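Local coordinates for protein angel homolog 2 (Homo sapiens, PDB 6RW0) that acts as a 2',3'-cyclic phosphatase of the CCR4 deadenylase family and probably binds the 3' untranslated regions of messenger RNAs, at residues R168-L177 against A188-N199; T353-D364 against S415-A423. One frame throughout, in Å; residues are numbered along the deposited sequence.

Contact 1 (R168-L177 against A188-N199); sequences RDNVGLVLLL and AICVANTHLLYN
Val174 and Cys190 meet side chain to side chain, methyl CG1 of Val174 lying 3.4 Å from SG of Cys190. Cys190 carries its sulfur opposite the backbone N (chi1 178°), which lays it against that methyl, while CG2 of Val174 rests on CB of Ala192 at 4.0 Å. Further along, Leu176 CD1 packs on Ala188 CB at 3.7 Å. The other face carries Leu177, whose CD1 comes within 4.0 Å of Val191 CG2. These packed pairs are set by three antiparallel hydrogen-bonded pairs, Leu173 with Asn193, Leu175 with Val191 and Leu177 with Ile189, each closed by two N-H...O=C bonds. Beyond Gly172 the ladder gives way to side chains and water. Thr194 OG1 donates to Val171 O at 2.8 Å, approaching 35° above the carbonyl plane, and the buried His195 N is left without a partner. Where the two chains draw apart, a water bridges them, accepting from Val171 N at 2.9 Å and donating to His195 O at 2.7 Å. Asn170 ND2 adds a weak bond to His195 O, while Asn170 OD1 accepts from Gln209 NE2. At the loop end Leu197 CD1 lies 3.9 Å from Arg168 CG. Asn193 OD1 and ND2 bond Gln104 and the Leu103 carbonyl. The result is a beta hairpin of one sheet, laid against strand 100-107 of the other, as in the two-sheet sandwich of the DNase I-like fold.

Contact 2 (T353-D364 against S415-A423); sequences TTCHSRSAITVD and SSDHLPLLA
A histidine-carboxylate pair, probably part of the active site as in other enzymes of the endonuclease/exonuclease/phosphatase fold, joins His418, at the end of the Ser-Asp-His run 416-418 and beside a bound magnesium ion, to Asp364. His418 ND1 donates to Asp364 OD2 at 2.7 Å, almost straight at 166°. OD2 offers its syn lone pair and lies in the ring plane, although carboxylate and ring are turned 74° apart. The same oxygen accepts from Thr353 OG1 at 2.7 Å on its anti side, and two donors thus fix the carboxylate. With an alanine in place of Asp364, His418 ND1 and Thr353 OG1 would probably lose their shared acceptor, and the imidazole would be freer to turn. Thr354 covers one face of the ring, its CB standing 3.8 Å from the His418 ring centroid in a CH-pi contact. Because chi1 of Thr354 (-171°) turns OG1 away from its own N, the hydroxyl also donates to Asp417 O at 2.9 Å, an oxygen that takes Cys355 N as a second donor. Two residues past Asp417, Leu419 N donates to Thr353 O at 2.8 Å. Leu421 CD1 packs on Asp364 CB at 3.8 Å. Ser416 OG accepts from His418 N in an ST turn. Asp417 OD2, bonded to Tyr72 OH, meets the edge of the His356 ring near its plane, 3.5 Å from CD2.

How the contacts relate
Contact 1 closes along the chain before contact 2 opens, and their centres stand about 18 Å apart, with nearest atoms about 6 Å apart and no touch. Both nevertheless reach the same sheet: strand 189-195 of contact 1 runs parallel to strand 231-236, which pairs antiparallel with strand 359-369, whose residue Asp364 serves contact 2. The bound magnesium ion lies near both, about 5 Å from the side chain of His195 and about 4 Å from that of His418. Asp236, at the end of the intervening strand, touches Asp364 and His418, while Asn238, just beyond it, touches His195. The pair illustrates how elements far apart in sequence bring side chains close to one bound metal ion.

Contact 1 (R168-L177 against A188-N199)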
loop_
_atom_site.group_PDB
_atom_site.type_symbol
_atom_site.label_atom_id
_atom_site.label_comp_id
_atom_site.label_asym_id
_atom_site.label_seq_id
_atom_site.Cartn_x
_atom_site.Cartn_y
_atom_site.Cartn_z
ATOM N N ARG A 168 15.610 -4.942 7.561
ATOM C CA ARG A 168 14.220 -5.239 7.881
ATOM C C ARG A 168 13.582 -6.127 6.812
ATOM O O ARG A 168 13.986 -6.117 5.643
ATOM C CB ARG A 168 13.435 -3.932 8.036
ATOM C CG ARG A 168 13.986 -2.994 9.128
ATOM C CD ARG A 168 14.042 -3.692 10.459
ATOM N NE ARG A 168 13.692 -2.867 11.617
ATOM C CZ ARG A 168 14.525 -2.014 12.208
ATOM N NH1 ARG A 168 15.752 -1.846 11.733
ATOM N NH2 ARG A 168 14.138 -1.331 13.278
ATOM N N ASP A 169 12.558 -6.882 7.223
ATOM C CA ASP A 169 12.020 -7.987 6.426
ATOM C C ASP A 169 10.886 -7.611 5.479
ATOM O O ASP A 169 10.313 -8.503 4.832
ATOM C CB ASP A 169 11.610 -9.127 7.354
ATOM C CG ASP A 169 12.815 -9.828 7.952
ATOM O OD1 ASP A 169 13.739 -10.204 7.179
ATOM O OD2 ASP A 169 12.851 -9.967 9.195
ATOM N N ASN A 170 10.615 -6.332 5.292
ATOM C CA ASN A 170 9.487 -5.929 4.467
ATOM C C ASN A 170 9.717 -6.262 2.996
ATOM O O ASN A 170 10.853 -6.445 2.525
ATOM C CB ASN A 170 9.233 -4.442 4.654
ATOM C CG ASN A 170 9.024 -4.082 6.097
ATOM O OD1 ASN A 170 9.978 -3.730 6.803
ATOM N ND2 ASN A 170 7.785 -4.225 6.573
ATOM N N VAL A 171 8.604 -6.319 2.266
ATOM C CA VAL A 171 8.605 -6.728 0.871
ATOM C C VAL A 171 7.625 -5.900 0.044
ATOM O O VAL A 171 6.788 -5.156 0.558
ATOM C CB VAL A 171 8.271 -8.228 0.697
ATOM C CG1 VAL A 171 9.317 -9.122 1.351
ATOM C CG2 VAL A 171 6.874 -8.545 1.256
ATOM N N GLY A 172 7.750 -6.079 -1.273
ATOM C CA GLY A 172 6.782 -5.579 -2.226
ATOM C C GLY A 172 6.574 -6.599 -3.326
ATOM O O GLY A 172 7.275 -7.614 -3.402
ATOM N N LEU A 173 5.613 -6.307 -4.197
ATOM C CA LEU A 173 5.288 -7.207 -5.298
ATOM C C LEU A 173 4.754 -6.365 -6.443
ATOM O O LEU A 173 3.954 -5.453 -6.215
ATOM C CB LEU A 173 4.259 -8.257 -4.879
ATOM C CG LEU A 173 3.920 -9.320 -5.920
ATOM C CD1 LEU A 173 5.100 -10.158 -6.321
ATOM C CD2 LEU A 173 2.803 -10.205 -5.345
ATOM N N VAL A 174 5.225 -6.644 -7.655
ATOM C CA VAL A 174 4.825 -5.905 -8.850
ATOM C C VAL A 174 4.403 -6.920 -9.899
ATOM O O VAL A 174 5.181 -7.819 -10.245
ATOM C CB VAL A 174 5.960 -5.015 -9.386
ATOM C CG1 VAL A 174 5.491 -4.239 -10.602
ATOM C CG2 VAL A 174 6.463 -4.073 -8.284
ATOM N N LEU A 175 3.176 -6.802 -10.393
ATOM C CA LEU A 175 2.717 -7.639 -11.490
ATOM C C LEU A 175 2.577 -6.784 -12.738
ATOM O O LEU A 175 2.236 -5.600 -12.665
ATOM C CB LEU A 175 1.358 -8.291 -11.204
ATOM C CG LEU A 175 1.195 -9.160 -9.959
ATOM C CD1 LEU A 175 -0.116 -9.956 -10.028
ATOM C CD2 LEU A 175 2.358 -10.087 -9.706
ATOM N N LEU A 176 2.825 -7.390 -13.887
ATOM C CA LEU A 176 2.499 -6.777 -15.163
ATOM C C LEU A 176 1.358 -7.591 -15.758
ATOM O O LEU A 176 1.491 -8.808 -15.923
ATOM C CB LEU A 176 3.709 -6.746 -16.084
ATOM C CG LEU A 176 3.480 -5.867 -17.314
ATOM C CD1 LEU A 176 3.338 -4.379 -16.992
ATOM C CD2 LEU A 176 4.621 -6.078 -18.299
ATOM N N LEU A 177 0.240 -6.922 -16.002
ATOM C CA LEU A 177 -1.016 -7.566 -16.436
ATOM C C LEU A 177 -1.429 -7.084 -17.824
ATOM O O LEU A 177 -1.247 -5.943 -18.098
ATOM C CB LEU A 177 -2.136 -7.225 -15.450
ATOM C CG LEU A 177 -1.908 -7.599 -13.993
ATOM C CD1 LEU A 177 -3.107 -7.190 -13.168
ATOM C CD2 LEU A 177 -1.653 -9.081 -13.831
ATOM N N ALA A 188 -0.259 -2.848 -21.429
ATOM C CA ALA A 188 -0.285 -3.535 -20.157
ATOM C C ALA A 188 -0.517 -2.539 -19.025
ATOM O O ALA A 188 -0.364 -1.325 -19.188
ATOM C CB ALA A 188 1.055 -4.228 -19.919
ATOM N N ILE A 189 -0.891 -3.076 -17.864
ATOM C CA ILE A 189 -1.034 -2.313 -16.630
ATOM C C ILE A 189 -0.100 -2.909 -15.588
ATOM O O ILE A 189 -0.050 -4.131 -15.409
ATOM C CB ILE A 189 -2.485 -2.319 -16.125
ATOM C CG1 ILE A 189 -3.382 -1.693 -17.191
ATOM C CG2 ILE A 189 -2.602 -1.571 -14.800
ATOM C CD1 ILE A 189 -4.836 -1.789 -16.886
ATOM N N CYS A 190 0.636 -2.048 -14.904
ATOM C CA CYS A 190 1.571 -2.455 -13.875
ATOM C C CYS A 190 0.916 -2.207 -12.526
ATOM O O CYS A 190 0.552 -1.070 -12.218
ATOM C CB CYS A 190 2.843 -1.626 -14.002
ATOM S SG CYS A 190 4.064 -1.987 -12.749
ATOM N N VAL A 191 0.768 -3.259 -11.725
ATOM C CA VAL A 191 0.160 -3.160 -10.403
ATOM C C VAL A 191 1.219 -3.484 -9.364
ATOM O O VAL A 191 1.843 -4.555 -9.413
ATOM C CB VAL A 191 -1.039 -4.110 -10.252
ATOM C CG1 VAL A 191 -1.644 -3.995 -8.858
ATOM C CG2 VAL A 191 -2.082 -3.835 -11.315
ATOM N N ALA A 192 1.413 -2.570 -8.421
ATOM C CA ALA A 192 2.404 -2.719 -7.372
ATOM C C ALA A 192 1.719 -2.679 -6.018
ATOM O O ALA A 192 0.681 -2.031 -5.850
ATOM C CB ALA A 192 3.447 -1.616 -7.458
ATOM N N ASN A 193 2.302 -3.397 -5.056
ATOM C CA ASN A 193 1.772 -3.500 -3.705
ATOM C C ASN A 193 2.941 -3.616 -2.740
ATOM O O ASN A 193 3.934 -4.289 -3.036
ATOM C CB ASN A 193 0.866 -4.738 -3.650
ATOM C CG ASN A 193 0.172 -4.930 -2.308
ATOM O OD1 ASN A 193 0.062 -4.012 -1.505
ATOM N ND2 ASN A 193 -0.337 -6.136 -2.086
ATOM N N THR A 194 2.828 -2.953 -1.591
ATOM C CA THR A 194 3.860 -3.065 -0.574
ATOM C C THR A 194 3.272 -2.796 0.797
ATOM O O THR A 194 2.148 -2.307 0.939
ATOM C CB THR A 194 5.036 -2.120 -0.867
ATOM O OG1 THR A 194 6.158 -2.456 -0.040
ATOM C CG2 THR A 194 4.686 -0.659 -0.579
ATOM N N HIS A 195 4.080 -3.101 1.807
ATOM C CA HIS A 195 3.801 -2.774 3.204
ATOM C C HIS A 195 5.153 -2.332 3.760
ATOM O O HIS A 195 6.039 -3.162 3.988
ATOM C CB HIS A 195 3.222 -3.976 3.932
ATOM C CG HIS A 195 2.719 -3.667 5.304
ATOM N ND1 HIS A 195 2.142 -4.623 6.111
ATOM C CD2 HIS A 195 2.713 -2.516 6.013
ATOM C CE1 HIS A 195 1.808 -4.072 7.266
ATOM N NE2 HIS A 195 2.126 -2.790 7.229
ATOM N N LEU A 196 5.331 -1.023 3.920
ATOM C CA LEU A 196 6.610 -0.489 4.373
ATOM C C LEU A 196 6.781 -0.655 5.881
ATOM O O LEU A 196 5.816 -0.805 6.637
ATOM C CB LEU A 196 6.745 0.995 4.024
ATOM C CG LEU A 196 6.677 1.373 2.542
ATOM C CD1 LEU A 196 7.014 2.852 2.369
ATOM C CD2 LEU A 196 7.603 0.503 1.698
ATOM N N LEU A 197 8.041 -0.622 6.313
ATOM C CA LEU A 197 8.406 -0.689 7.724
ATOM C C LEU A 197 7.542 0.221 8.586
ATOM O O LEU A 197 7.367 1.401 8.281
ATOM C CB LEU A 197 9.862 -0.230 7.846
ATOM C CG LEU A 197 10.437 -0.194 9.254
ATOM C CD1 LEU A 197 10.453 -1.608 9.813
ATOM C CD2 LEU A 197 11.818 0.393 9.248
ATOM N N TYR A 198 7.052 -0.285 9.717
ATOM C CA TYR A 198 6.236 0.534 10.626
ATOM C C TYR A 198 7.112 1.528 11.402
ATOM O O TYR A 198 6.729 2.669 11.386
ATOM C CB TYR A 198 5.477 -0.351 11.618
ATOM C CG TYR A 198 4.923 0.446 12.765
ATOM C CD1 TYR A 198 3.880 1.320 12.570
ATOM C CD2 TYR A 198 5.505 0.406 14.011
ATOM C CE1 TYR A 198 3.407 2.117 13.590
ATOM C CE2 TYR A 198 5.043 1.194 15.042
ATOM C CZ TYR A 198 3.988 2.048 14.833
ATOM O OH TYR A 198 3.549 2.835 15.853
ATOM N N ASN A 199 8.225 1.067 11.984
ATOM C CA ASN A 199 9.032 1.823 12.942
ATOM C C ASN A 199 9.089 3.312 12.627
ATOM O O ASN A 199 9.723 3.722 11.649
ATOM C CB ASN A 199 10.433 1.195 12.949
ATOM C CG ASN A 199 11.258 1.606 14.141
ATOM O OD1 ASN A 199 11.538 2.785 14.328
ATOM N ND2 ASN A 199 11.677 0.629 14.947
HETATM O O HOH W 1 10.941 -1.936 13.895
HETATM O O HOH W 2 7.055 -3.323 9.777
HETATM O O HOH W 3 6.344 -5.855 3.978
#

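Contact 2 (T353-D364 against S415-A423)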
loop_
_atom_site.group_PDB
_atom_site.type_symbol
_atom_site.label_atom_id
_atom_site.label_comp_id
_atom_site.label_asym_id
_atom_site.label_seq_id
_atom_site.Cartn_x
_atom_site.Cartn_y
_atom_site.Cartn_z
ATOM N N THR A 353 -7.635 5.553 7.596
ATOM C CA THR A 353 -7.677 4.202 7.038
ATOM C C THR A 353 -7.369 3.128 8.074
ATOM O O THR A 353 -7.450 1.938 7.748
ATOM C CB THR A 353 -6.726 4.050 5.833
ATOM O OG1 THR A 353 -5.350 4.135 6.239
ATOM C CG2 THR A 353 -7.014 5.101 4.782
ATOM N N THR A 354 -7.018 3.504 9.305
ATOM C CA THR A 354 -6.723 2.565 10.387
ATOM C C THR A 354 -7.161 3.210 11.691
ATOM O O THR A 354 -7.129 4.434 11.817
ATOM C CB THR A 354 -5.231 2.196 10.374
ATOM O OG1 THR A 354 -4.981 1.128 11.296
ATOM C CG2 THR A 354 -4.349 3.369 10.760
ATOM N N CYS A 355 -7.607 2.392 12.655
ATOM C CA CYS A 355 -8.125 2.955 13.913
ATOM C C CYS A 355 -8.098 1.911 15.031
ATOM O O CYS A 355 -9.081 1.195 15.245
ATOM C CB CYS A 355 -9.531 3.509 13.772
ATOM S SG CYS A 355 -10.201 4.306 15.290
ATOM N N HIS A 356 -7.009 1.895 15.794
ATOM C CA HIS A 356 -6.933 1.022 16.960
ATOM C C HIS A 356 -6.623 1.830 18.214
ATOM O O HIS A 356 -6.734 3.060 18.197
ATOM C CB HIS A 356 -5.973 -0.152 16.733
ATOM C CG HIS A 356 -4.565 0.238 16.412
ATOM N ND1 HIS A 356 -3.839 1.123 17.175
ATOM C CD2 HIS A 356 -3.731 -0.189 15.432
ATOM C CE1 HIS A 356 -2.622 1.244 16.671
ATOM N NE2 HIS A 356 -2.532 0.457 15.612
ATOM N N SER A 357 -6.260 1.174 19.304
ATOM C CA SER A 357 -6.110 1.829 20.623
ATOM C C SER A 357 -5.046 2.928 20.586
ATOM O O SER A 357 -5.146 3.814 21.390
ATOM C CB SER A 357 -5.820 0.828 21.707
ATOM O OG SER A 357 -6.989 0.112 22.072
ATOM N N ARG A 358 -4.029 2.839 19.734
ATOM C CA ARG A 358 -2.946 3.845 19.761
ATOM C C ARG A 358 -2.854 4.685 18.487
ATOM O O ARG A 358 -2.007 5.551 18.462
ATOM C CB ARG A 358 -1.628 3.121 20.040
ATOM C CG ARG A 358 -1.591 2.462 21.409
ATOM C CD ARG A 358 -0.229 1.903 21.786
ATOM N NE ARG A 358 0.789 2.929 21.906
ATOM C CZ ARG A 358 1.075 3.574 23.025
ATOM N NH1 ARG A 358 0.393 3.337 24.130
ATOM N NH2 ARG A 358 2.044 4.464 23.028
ATOM N N SER A 359 -3.667 4.458 17.465
ATOM C CA SER A 359 -3.509 5.196 16.192
ATOM C C SER A 359 -4.816 5.310 15.404
ATOM O O SER A 359 -5.492 4.327 15.285
ATOM C CB SER A 359 -2.453 4.479 15.357
ATOM O OG SER A 359 -2.092 5.223 14.228
ATOM N N ALA A 360 -5.096 6.484 14.850
ATOM C CA ALA A 360 -6.179 6.669 13.876
ATOM C C ALA A 360 -5.713 7.690 12.839
ATOM O O ALA A 360 -5.756 8.902 13.082
ATOM C CB ALA A 360 -7.473 7.119 14.544
ATOM N N ILE A 361 -5.282 7.197 11.678
ATOM C CA ILE A 361 -4.596 7.993 10.666
ATOM C C ILE A 361 -4.840 7.348 9.304
ATOM O O ILE A 361 -5.308 6.208 9.202
ATOM C CB ILE A 361 -3.071 8.107 10.936
ATOM C CG1 ILE A 361 -2.458 6.717 11.157
ATOM C CG2 ILE A 361 -2.767 9.058 12.107
ATOM C CD1 ILE A 361 -0.947 6.727 11.393
ATOM N N THR A 362 -4.518 8.078 8.237
ATOM C CA THR A 362 -4.397 7.481 6.911
ATOM C C THR A 362 -2.950 7.025 6.741
ATOM O O THR A 362 -2.031 7.844 6.857
ATOM C CB THR A 362 -4.743 8.474 5.800
ATOM O OG1 THR A 362 -6.165 8.615 5.663
ATOM C CG2 THR A 362 -4.187 7.998 4.445
ATOM N N VAL A 363 -2.753 5.725 6.478
ATOM C CA VAL A 363 -1.457 5.179 6.083
ATOM C C VAL A 363 -1.565 4.327 4.824
ATOM O O VAL A 363 -0.545 3.863 4.308
ATOM C CB VAL A 363 -0.791 4.357 7.209
ATOM C CG1 VAL A 363 -0.392 5.274 8.336
ATOM C CG2 VAL A 363 -1.702 3.218 7.671
ATOM N N ASP A 364 -2.781 4.080 4.351
ATOM C CA ASP A 364 -3.024 3.258 3.170
ATOM C C ASP A 364 -3.398 4.146 1.994
ATOM O O ASP A 364 -4.096 5.148 2.167
ATOM C CB ASP A 364 -4.179 2.290 3.422
ATOM C CG ASP A 364 -3.935 1.392 4.610
ATOM O OD1 ASP A 364 -3.168 0.418 4.464
ATOM O OD2 ASP A 364 -4.479 1.668 5.709
ATOM N N SER A 415 -13.567 -6.422 10.182
ATOM C CA SER A 415 -12.713 -7.399 10.851
ATOM C C SER A 415 -11.221 -7.181 10.624
ATOM O O SER A 415 -10.421 -8.081 10.905
ATOM C CB SER A 415 -13.133 -8.829 10.504
ATOM O OG SER A 415 -14.308 -9.173 11.229
ATOM N N SER A 416 -10.821 -5.992 10.192
ATOM C CA SER A 416 -9.431 -5.574 10.230
ATOM C C SER A 416 -9.322 -4.268 11.013
ATOM O O SER A 416 -10.322 -3.576 11.233
ATOM C CB SER A 416 -8.889 -5.383 8.811
ATOM O OG SER A 416 -7.598 -4.831 8.878
ATOM N N ASP A 417 -8.105 -3.943 11.461
ATOM C CA ASP A 417 -7.840 -2.618 12.016
ATOM C C ASP A 417 -7.616 -1.571 10.930
ATOM O O ASP A 417 -7.389 -0.400 11.256
ATOM C CB ASP A 417 -6.733 -2.607 13.085
ATOM C CG ASP A 417 -5.390 -3.070 12.586
ATOM O OD1 ASP A 417 -5.312 -3.659 11.497
ATOM O OD2 ASP A 417 -4.398 -2.840 13.319
ATOM N N HIS A 418 -7.712 -1.954 9.661
ATOM C CA HIS A 418 -7.733 -1.010 8.558
ATOM C C HIS A 418 -9.058 -1.102 7.818
ATOM O O HIS A 418 -9.783 -2.099 7.909
ATOM C CB HIS A 418 -6.628 -1.292 7.528
ATOM C CG HIS A 418 -5.249 -1.142 8.065
ATOM N ND1 HIS A 418 -4.359 -0.199 7.595
ATOM C CD2 HIS A 418 -4.604 -1.805 9.052
ATOM C CE1 HIS A 418 -3.226 -0.294 8.263
ATOM N NE2 HIS A 418 -3.349 -1.260 9.159
ATOM N N LEU A 419 -9.379 -0.019 7.053
ATOM C CA LEU A 419 -10.480 -0.066 6.112
ATOM C C LEU A 419 -9.974 -0.393 4.714
ATOM O O LEU A 419 -8.866 0.008 4.341
ATOM C CB LEU A 419 -11.148 1.305 6.029
ATOM C CG LEU A 419 -11.820 1.801 7.303
ATOM C CD1 LEU A 419 -12.308 3.240 7.119
ATOM C CD2 LEU A 419 -12.971 0.914 7.685
ATOM N N PRO A 420 -10.761 -1.104 3.903
ATOM C CA PRO A 420 -10.366 -1.311 2.504
ATOM C C PRO A 420 -10.571 -0.051 1.678
ATOM O O PRO A 420 -11.563 0.664 1.842
ATOM C CB PRO A 420 -11.289 -2.441 2.033
ATOM C CG PRO A 420 -12.506 -2.308 2.902
ATOM C CD PRO A 420 -12.013 -1.816 4.243
ATOM N N LEU A 421 -9.630 0.210 0.780
ATOM C CA LEU A 421 -9.713 1.288 -0.196
ATOM C C LEU A 421 -10.165 0.677 -1.512
ATOM O O LEU A 421 -9.797 -0.460 -1.831
ATOM C CB LEU A 421 -8.336 1.930 -0.371
ATOM C CG LEU A 421 -7.899 2.925 0.710
ATOM C CD1 LEU A 421 -7.777 2.308 2.091
ATOM C CD2 LEU A 421 -6.567 3.593 0.317
ATOM N N LEU A 422 -10.971 1.411 -2.274
ATOM C CA LEU A 422 -11.506 0.861 -3.512
ATOM C C LEU A 422 -11.679 1.975 -4.522
ATOM O O LEU A 422 -12.236 3.030 -4.199
ATOM C CB LEU A 422 -12.839 0.158 -3.243
ATOM C CG LEU A 422 -13.543 -0.533 -4.408
ATOM C CD1 LEU A 422 -12.773 -1.722 -4.968
ATOM C CD2 LEU A 422 -14.950 -0.974 -3.949
ATOM N N ALA A 423 -11.222 1.726 -5.749
ATOM C CA ALA A 423 -11.304 2.693 -6.826
ATOM C C ALA A 423 -11.743 1.997 -8.100
ATOM O O ALA A 423 -11.419 0.827 -8.328
ATOM C CB ALA A 423 -9.938 3.327 -7.085
#